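Local coordinates for putative protein (Neisseria meningitidis, PDB 2O3G) that is of unknown function but is the C-terminal transporter-associated domain of a CBS-domain membrane protein whose family is thought to bind flavin adenine dinucleotide, at residues 33-37 / 68-73; 59-63 / 75-81. One frame throughout, in Å; residues are numbered along the deposited sequence.

Contact 1 of 2, residues 33-37 / 68-73; sequences QLNLP and FHGWRF. With EDO (1,2-ethanediol), chain C.
Leu34 and Leu36 meet Trp71 by different parts of its indole. Leu34 lies over one face: its CD2 stands 4.0 Å from the centroid of the six-membered ring of Trp71 and 10° off the ring normal, a CH-pi contact. Leu36 approaches the pyrrole end obliquely, with CD2 3.7 Å from Trp71 CD1. CG of Trp71 is anti to its own carbonyl carbon (chi1 -56°), which sends the indole out from the strand toward the two leucines. Leu36, the buried member, also turns CD1 to the ring edge of Phe73 and CD2 to that of Phe68, CD2 lying 4.4 Å from Phe68 CE2. Phe73 is buried too, against helix 48-56 and strand 82-90.

The aromatic residues sit on a two-residue beta hairpin with a type I' turn from Phe68 to Trp71, closed by backbone bonds in both directions between these two residues, Phe68 N to Trp71 O being 2.8 Å. At the backbone angles of Gly70 a CB would run into the carbonyl O of His69, which calls for glycine there. The Gly70 carbonyl accepts from Lys90, which also makes a cation-pi contact with Trp71.

At the rim Pro37 CG makes a second CH-pi contact, 3.3 Å from the centroid of the exposed His69 ring. Polar and solvent links take over beside it. One water in the indole plane accepts from Trp71 NE1 (2.9 Å) and donates to Leu34 O, while His69 N donates to an ethanediol, probably from the crystallisation liquor.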
ATOM      1  N   GLN A  33      -4.522  -7.444 -10.020  1.00 48.14           N
ATOM      2  CA  GLN A  33      -3.384  -8.280 -10.331  1.00 49.83           C
ATOM      3  C   GLN A  33      -3.015  -9.139  -9.111  1.00 48.35           C
ATOM      4  O   GLN A  33      -2.447 -10.165  -9.289  1.00 50.00           O
ATOM      5  CB  GLN A  33      -2.166  -7.391 -10.655  1.00 49.63           C
ATOM      6  CG  GLN A  33      -1.990  -6.805 -12.086  1.00 52.82           C
ATOM      7  CD  GLN A  33      -0.755  -5.820 -12.097  1.00 55.72           C
ATOM      8  OE1 GLN A  33       0.391  -6.202 -12.458  1.00 65.11           O
ATOM      9  NE2 GLN A  33      -0.977  -4.589 -11.612  1.00 56.69           N
ATOM     10  N   LEU A  34      -3.156  -8.680  -7.886  1.00 45.79           N
ATOM     11  CA  LEU A  34      -2.840  -9.565  -6.803  1.00 44.25           C
ATOM     12  C   LEU A  34      -4.118 -10.322  -6.283  1.00 45.55           C
ATOM     13  O   LEU A  34      -4.213 -10.730  -5.115  1.00 46.54           O
ATOM     14  CB  LEU A  34      -2.234  -8.723  -5.718  1.00 41.46           C
ATOM     15  CG  LEU A  34      -0.718  -8.618  -5.809  1.00 44.70           C
ATOM     16  CD1 LEU A  34      -0.292  -8.576  -7.298  1.00 37.81           C
ATOM     17  CD2 LEU A  34      -0.156  -7.518  -4.888  1.00 37.77           C
ATOM     18  N   ASN A  35      -5.149 -10.450  -7.100  1.00 45.57           N
ATOM     19  CA  ASN A  35      -6.491 -10.698  -6.537  1.00 45.14           C
ATOM     20  C   ASN A  35      -6.810 -10.091  -5.225  1.00 44.52           C
ATOM     21  O   ASN A  35      -7.347 -10.785  -4.379  1.00 46.78           O
ATOM     22  CB  ASN A  35      -6.729 -12.188  -6.436  1.00 43.99           C
ATOM     23  CG  ASN A  35      -6.838 -12.762  -7.793  1.00 45.91           C
ATOM     24  OD1 ASN A  35      -7.140 -12.000  -8.721  1.00 46.16           O
ATOM     25  ND2 ASN A  35      -6.540 -14.054  -7.979  1.00 49.44           N
ATOM     26  N   LEU A  36      -6.464  -8.848  -4.987  1.00 43.10           N
ATOM     27  CA  LEU A  36      -6.936  -8.230  -3.733  1.00 43.10           C
ATOM     28  C   LEU A  36      -8.435  -8.057  -3.723  1.00 43.57           C
ATOM     29  O   LEU A  36      -9.084  -7.966  -4.757  1.00 41.28           O
ATOM     30  CB  LEU A  36      -6.331  -6.870  -3.519  1.00 42.39           C
ATOM     31  CG  LEU A  36      -4.848  -6.986  -3.321  1.00 42.62           C
ATOM     32  CD1 LEU A  36      -4.149  -5.649  -3.379  1.00 43.57           C
ATOM     33  CD2 LEU A  36      -4.730  -7.599  -1.982  1.00 41.55           C
ATOM     34  N   PRO A  37      -9.012  -7.950  -2.538  1.00 44.43           N
ATOM     35  CA  PRO A  37     -10.436  -7.954  -2.642  1.00 46.22           C
ATOM     36  C   PRO A  37     -11.068  -6.537  -3.130  1.00 47.03           C
ATOM     37  O   PRO A  37     -10.601  -5.455  -2.803  1.00 45.59           O
ATOM     38  CB  PRO A  37     -10.821  -8.283  -1.218  1.00 46.08           C
ATOM     39  CG  PRO A  37      -9.906  -7.505  -0.420  1.00 45.95           C
ATOM     40  CD  PRO A  37      -8.574  -7.700  -1.163  1.00 44.39           C
ATOM     41  N   PHE A  68      -2.668  -6.197   5.128  1.00 42.29           N
ATOM     42  CA  PHE A  68      -3.966  -6.108   4.550  1.00 40.02           C
ATOM     43  C   PHE A  68      -4.351  -7.367   3.733  1.00 40.90           C
ATOM     44  O   PHE A  68      -3.701  -7.668   2.763  1.00 41.80           O
ATOM     45  CB  PHE A  68      -3.873  -4.867   3.626  1.00 40.22           C
ATOM     46  CG  PHE A  68      -5.144  -4.508   2.848  1.00 33.65           C
ATOM     47  CD1 PHE A  68      -6.090  -3.642   3.401  1.00 32.02           C
ATOM     48  CD2 PHE A  68      -5.322  -4.973   1.558  1.00 32.89           C
ATOM     49  CE1 PHE A  68      -7.313  -3.292   2.682  1.00 29.92           C
ATOM     50  CE2 PHE A  68      -6.490  -4.595   0.784  1.00 35.51           C
ATOM     51  CZ  PHE A  68      -7.473  -3.749   1.370  1.00 34.29           C
ATOM     52  N   HIS A  69      -5.435  -8.060   4.076  1.00 40.46           N
ATOM     53  CA  HIS A  69      -5.866  -9.203   3.333  1.00 41.12           C
ATOM     54  C   HIS A  69      -4.772 -10.146   2.882  1.00 42.90           C
ATOM     55  O   HIS A  69      -4.775 -10.583   1.718  1.00 40.64           O
ATOM     56  CB  HIS A  69      -6.667  -8.826   2.110  1.00 42.36           C
ATOM     57  CG  HIS A  69      -8.082  -8.489   2.420  1.00 46.62           C
ATOM     58  ND1 HIS A  69      -8.442  -7.306   3.066  1.00 50.65           N
ATOM     59  CD2 HIS A  69      -9.224  -9.189   2.235  1.00 47.12           C
ATOM     60  CE1 HIS A  69      -9.749  -7.266   3.232  1.00 44.28           C
ATOM     61  NE2 HIS A  69     -10.249  -8.387   2.718  1.00 53.16           N
ATOM     62  N   GLY A  70      -3.873 -10.506   3.805  1.00 44.53           N
ATOM     63  CA  GLY A  70      -2.893 -11.527   3.504  1.00 46.53           C
ATOM     64  C   GLY A  70      -1.588 -11.005   2.906  1.00 47.81           C
ATOM     65  O   GLY A  70      -0.757 -11.796   2.513  1.00 49.30           O
ATOM     66  N   TRP A  71      -1.442  -9.690   2.781  1.00 46.93           N
ATOM     67  CA  TRP A  71      -0.237  -9.104   2.265  1.00 45.03           C
ATOM     68  C   TRP A  71       0.258  -8.016   3.218  1.00 44.56           C
ATOM     69  O   TRP A  71      -0.506  -7.534   4.060  1.00 45.14           O
ATOM     70  CB  TRP A  71      -0.507  -8.484   0.958  1.00 44.61           C
ATOM     71  CG  TRP A  71      -1.066  -9.345  -0.045  1.00 43.83           C
ATOM     72  CD1 TRP A  71      -2.326  -9.684  -0.170  1.00 43.46           C
ATOM     73  CD2 TRP A  71      -0.383  -9.891  -1.189  1.00 46.35           C
ATOM     74  NE1 TRP A  71      -2.517 -10.478  -1.314  1.00 42.20           N
ATOM     75  CE2 TRP A  71      -1.324 -10.618  -1.935  1.00 44.49           C
ATOM     76  CE3 TRP A  71       0.952  -9.921  -1.589  1.00 48.56           C
ATOM     77  CZ2 TRP A  71      -1.003 -11.305  -3.079  1.00 48.62           C
ATOM     78  CZ3 TRP A  71       1.279 -10.594  -2.771  1.00 47.67           C
ATOM     79  CH2 TRP A  71       0.305 -11.280  -3.499  1.00 46.46           C
ATOM     80  N   ARG A  72       1.538  -7.666   3.096  1.00 43.99           N
ATOM     81  CA  ARG A  72       2.216  -6.609   3.877  1.00 44.88           C
ATOM     82  C   ARG A  72       2.673  -5.511   2.939  1.00 44.53           C
ATOM     83  O   ARG A  72       3.097  -5.762   1.800  1.00 43.96           O
ATOM     84  CB  ARG A  72       3.431  -7.193   4.500  1.00 45.38           C
ATOM     85  CG  ARG A  72       4.185  -6.251   5.312  1.00 48.32           C
ATOM     86  CD  ARG A  72       4.975  -7.024   6.318  1.00 46.95           C
ATOM     87  NE  ARG A  72       4.178  -7.184   7.508  1.00 54.62           N
ATOM     88  CZ  ARG A  72       4.568  -7.779   8.637  1.00 56.05           C
ATOM     89  NH1 ARG A  72       5.796  -8.264   8.784  1.00 58.53           N
ATOM     90  NH2 ARG A  72       3.704  -7.871   9.634  1.00 54.92           N
ATOM     91  N   PHE A  73       2.548  -4.276   3.380  1.00 45.35           N
ATOM     92  CA  PHE A  73       2.865  -3.157   2.497  1.00 44.96           C
ATOM     93  C   PHE A  73       3.791  -2.326   3.257  1.00 46.61           C
ATOM     94  O   PHE A  73       3.481  -1.962   4.382  1.00 46.95           O
ATOM     95  CB  PHE A  73       1.617  -2.408   2.221  1.00 42.99           C
ATOM     96  CG  PHE A  73       0.695  -3.148   1.308  1.00 41.39           C
ATOM     97  CD1 PHE A  73       0.760  -2.962  -0.028  1.00 33.98           C
ATOM     98  CD2 PHE A  73      -0.229  -4.048   1.813  1.00 35.49           C
ATOM     99  CE1 PHE A  73      -0.147  -3.635  -0.871  1.00 34.81           C
ATOM    100  CE2 PHE A  73      -1.110  -4.682   0.968  1.00 36.91           C
ATOM    101  CZ  PHE A  73      -1.056  -4.480  -0.379  1.00 30.86           C
TER
HETATM  102  C1  EDO C 102      -7.393  -7.255   7.511  1.00 78.11           C
HETATM  103  O1  EDO C 102      -6.503  -7.639   6.450  1.00 76.66           O
HETATM  104  C2  EDO C 102      -8.394  -6.278   6.892  1.00 77.24           C
HETATM  105  O2  EDO C 102      -7.989  -4.980   7.313  1.00 74.20           O
HETATM  106  O   HOH W   1      -4.521 -11.797  -2.899  1.00 41.92           O

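Contact 2 of 2, residues 59-63 / 75-81; sequences IPDVG and VVEKEGQ. With EDO (1,2-ethanediol), chain B.
Backbone pairing between strands 65-68 and 71-79 of the antiparallel sheet runs back into the loop before strand 65-68: Val75 pairs with Asp64, and next to it Gly63 N donates to Val75 O. That bond, modelled at 2.5 Å, a length doubtful at this resolution, lies in the carbonyl plane and is nearly straight, with 172° at the hydrogen. Val62 CA adds a CA-H...O contact to the same oxygen at 3.4 Å. With CG1 of Val62 anti to its backbone N (chi1 171°), that methyl lies beside Val76 O and CG2 is left to meet Lys78 CG at 3.6 Å; the valine and lysine side chains lie alongside each other, running opposite ways. Further back, Lys78 NZ donates to Pro60 O at 2.8 Å, from above the carbonyl plane and 35° out of it; the lysine chain bends at its last three torsions to bring the amine there. Asp61 OD1 is 4.6 Å from Lys78 NZ, not in contact, although the opposite charge may favour the amine's place. On the inner side Pro60 CB packs 3.9 Å from Val75 CG1, with Ile83 also against Pro60. At the exposed end Ile59 CG2 lies 3.5 Å from Gln81 OE1. Val76 and Glu77, pointing away from the loop, form a classic beta bulge with Arg85. Pairing prolonged past a strand's start, here to Gly63, is typical of an antiparallel sheet edge; the lysine amine reaches a carbonyl beyond it.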
ATOM      1  N   ILE A  59       1.231   9.143   9.620  1.00 74.20           N
ATOM      2  CA  ILE A  59       2.132   9.320   8.477  1.00 74.26           C
ATOM      3  C   ILE A  59       3.176   8.255   8.611  1.00 73.98           C
ATOM      4  O   ILE A  59       3.892   8.249   9.604  1.00 74.18           O
ATOM      5  CB  ILE A  59       2.872  10.646   8.411  1.00 74.56           C
ATOM      6  CG1 ILE A  59       1.987  11.780   8.930  1.00 77.02           C
ATOM      7  CG2 ILE A  59       3.289  10.959   6.916  1.00 74.69           C
ATOM      8  CD1 ILE A  59       0.763  12.102   8.039  1.00 76.65           C
ATOM      9  N   PRO A  60       3.229   7.315   7.640  1.00 72.59           N
ATOM     10  CA  PRO A  60       4.160   6.234   7.778  1.00 71.45           C
ATOM     11  C   PRO A  60       5.602   6.668   7.519  1.00 70.73           C
ATOM     12  O   PRO A  60       5.889   7.286   6.528  1.00 70.45           O
ATOM     13  CB  PRO A  60       3.666   5.253   6.721  1.00 70.84           C
ATOM     14  CG  PRO A  60       3.086   6.088   5.683  1.00 71.04           C
ATOM     15  CD  PRO A  60       2.400   7.169   6.426  1.00 72.01           C
ATOM     16  N   ASP A  61       6.514   6.330   8.412  1.00 70.56           N
ATOM     17  CA  ASP A  61       7.933   6.446   8.093  1.00 71.05           C
ATOM     18  C   ASP A  61       8.390   5.357   7.172  1.00 70.45           C
ATOM     19  O   ASP A  61       7.707   4.367   6.973  1.00 71.10           O
ATOM     20  CB  ASP A  61       8.741   6.259   9.356  1.00 71.50           C
ATOM     21  CG  ASP A  61       8.564   7.400  10.292  1.00 75.36           C
ATOM     22  OD1 ASP A  61       8.576   8.541   9.741  1.00 78.10           O
ATOM     23  OD2 ASP A  61       8.384   7.170  11.536  1.00 77.38           O
ATOM     24  N   VAL A  62       9.602   5.492   6.671  1.00 69.80           N
ATOM     25  CA  VAL A  62      10.230   4.392   5.987  1.00 68.09           C
ATOM     26  C   VAL A  62      10.268   3.186   6.935  1.00 67.62           C
ATOM     27  O   VAL A  62      10.424   3.332   8.172  1.00 66.96           O
ATOM     28  CB  VAL A  62      11.591   4.777   5.495  1.00 68.19           C
ATOM     29  CG1 VAL A  62      12.284   3.541   5.002  1.00 67.00           C
ATOM     30  CG2 VAL A  62      11.449   5.828   4.380  1.00 66.16           C
ATOM     31  N   GLY A  63      10.019   2.005   6.367  1.00 66.53           N
ATOM     32  CA  GLY A  63       9.990   0.798   7.173  1.00 65.53           C
ATOM     33  C   GLY A  63       8.807   0.641   8.114  1.00 65.28           C
ATOM     34  O   GLY A  63       8.746  -0.326   8.893  1.00 65.93           O
ATOM     35  N   VAL A  75       6.725   0.787   3.548  1.00 52.33           N
ATOM     36  CA  VAL A  75       7.220   1.967   2.860  1.00 53.20           C
ATOM     37  C   VAL A  75       8.727   1.894   2.869  1.00 54.24           C
ATOM     38  O   VAL A  75       9.395   1.791   3.924  1.00 53.99           O
ATOM     39  CB  VAL A  75       6.652   3.243   3.463  1.00 52.15           C
ATOM     40  CG1 VAL A  75       6.155   2.940   4.768  1.00 53.98           C
ATOM     41  CG2 VAL A  75       7.687   4.340   3.548  1.00 51.75           C
ATOM     42  N   VAL A  76       9.259   1.910   1.672  1.00 55.17           N
ATOM     43  CA  VAL A  76      10.678   1.738   1.583  1.00 58.68           C
ATOM     44  C   VAL A  76      11.390   3.040   1.252  1.00 62.21           C
ATOM     45  O   VAL A  76      12.432   3.363   1.866  1.00 63.45           O
ATOM     46  CB  VAL A  76      11.157   0.558   0.644  1.00 56.99           C
ATOM     47  CG1 VAL A  76      10.759  -0.736   1.253  1.00 55.27           C
ATOM     48  CG2 VAL A  76      10.695   0.714  -0.791  1.00 55.15           C
ATOM     49  N   GLU A  77      10.821   3.777   0.301  1.00 65.19           N
ATOM     50  CA  GLU A  77      11.233   5.134   0.046  1.00 67.56           C
ATOM     51  C   GLU A  77      10.080   6.183   0.236  1.00 68.34           C
ATOM     52  O   GLU A  77       8.989   6.072  -0.338  1.00 68.56           O
ATOM     53  CB  GLU A  77      11.794   5.142  -1.350  1.00 68.31           C
ATOM     54  CG  GLU A  77      12.750   6.199  -1.659  1.00 72.61           C
ATOM     55  CD  GLU A  77      12.777   6.365  -3.142  1.00 80.08           C
ATOM     56  OE1 GLU A  77      12.498   5.347  -3.835  1.00 82.72           O
ATOM     57  OE2 GLU A  77      13.042   7.497  -3.625  1.00 83.85           O
ATOM     58  N   LYS A  78      10.341   7.185   1.078  1.00 69.63           N
ATOM     59  CA  LYS A  78       9.598   8.448   1.079  1.00 69.36           C
ATOM     60  C   LYS A  78      10.389   9.464   0.272  1.00 70.14           C
ATOM     61  O   LYS A  78      11.607   9.658   0.517  1.00 71.30           O
ATOM     62  CB  LYS A  78       9.481   8.973   2.487  1.00 68.70           C
ATOM     63  CG  LYS A  78       8.818   8.045   3.426  1.00 68.02           C
ATOM     64  CD  LYS A  78       7.496   8.596   3.813  1.00 67.95           C
ATOM     65  CE  LYS A  78       7.689   9.881   4.558  1.00 64.82           C
ATOM     66  NZ  LYS A  78       6.768   9.849   5.683  1.00 65.92           N
ATOM     67  N   GLU A  79       9.719  10.087  -0.701  1.00 70.66           N
ATOM     68  CA  GLU A  79      10.155  11.372  -1.286  1.00 70.64           C
ATOM     69  C   GLU A  79       9.406  12.516  -0.603  1.00 69.87           C
ATOM     70  O   GLU A  79       8.258  12.860  -0.950  1.00 69.40           O
ATOM     71  CB  GLU A  79       9.907  11.439  -2.785  1.00 71.16           C
ATOM     72  CG  GLU A  79      10.350  12.774  -3.381  1.00 75.84           C
ATOM     73  CD  GLU A  79      11.876  12.845  -3.668  1.00 82.94           C
ATOM     74  OE1 GLU A  79      12.256  13.793  -4.431  1.00 83.61           O
ATOM     75  OE2 GLU A  79      12.667  11.955  -3.161  1.00 82.53           O
ATOM     76  N   GLY A  80      10.066  13.092   0.384  1.00 68.49           N
ATOM     77  CA  GLY A  80       9.468  14.180   1.072  1.00 67.85           C
ATOM     78  C   GLY A  80       8.371  13.631   1.931  1.00 67.35           C
ATOM     79  O   GLY A  80       8.588  12.885   2.911  1.00 69.13           O
ATOM     80  N   GLN A  81       7.160  14.012   1.620  1.00 66.06           N
ATOM     81  CA  GLN A  81       6.110  13.569   2.510  1.00 63.97           C
ATOM     82  C   GLN A  81       5.259  12.576   1.731  1.00 62.74           C
ATOM     83  O   GLN A  81       4.302  12.085   2.249  1.00 62.59           O
ATOM     84  CB  GLN A  81       5.338  14.770   3.075  1.00 63.26           C
ATOM     85  CG  GLN A  81       4.609  14.493   4.354  1.00 61.61           C
ATOM     86  CD  GLN A  81       5.442  14.575   5.583  1.00 63.44           C
ATOM     87  OE1 GLN A  81       5.214  13.825   6.555  1.00 63.15           O
ATOM     88  NE2 GLN A  81       6.416  15.495   5.584  1.00 63.29           N
TER
HETATM   89  C1  EDO B 101       4.443  16.737  -0.385  1.00 56.77           C
HETATM   90  O1  EDO B 101       5.417  16.234   0.540  1.00 57.82           O
HETATM   91  C2  EDO B 101       3.865  15.479  -1.110  1.00 54.78           C
HETATM   92  O2  EDO B 101       4.129  15.443  -2.557  1.00 49.22           O

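Both contacts use strand 71-79 of the antiparallel sheet, contact 1 at its first residues and contact 2 toward its far end, so their centres lie about 20 Å apart. They fall on opposite sides of the chain's centre, at about 9 and 11 Å from it respectively. Along the sequence the segments alternate: 59-63 falls between 33-37 and 68-73, and 75-81 follows 68-73 after a single residue. Contact 1 holds the loop between helices 27-30 and 48-56; contact 2 holds the loop leaving helix 48-56. Each has its own ethanediol, and that of contact 1 is also hydrogen-bonded to Glu55. Neither contact is an established flavin site.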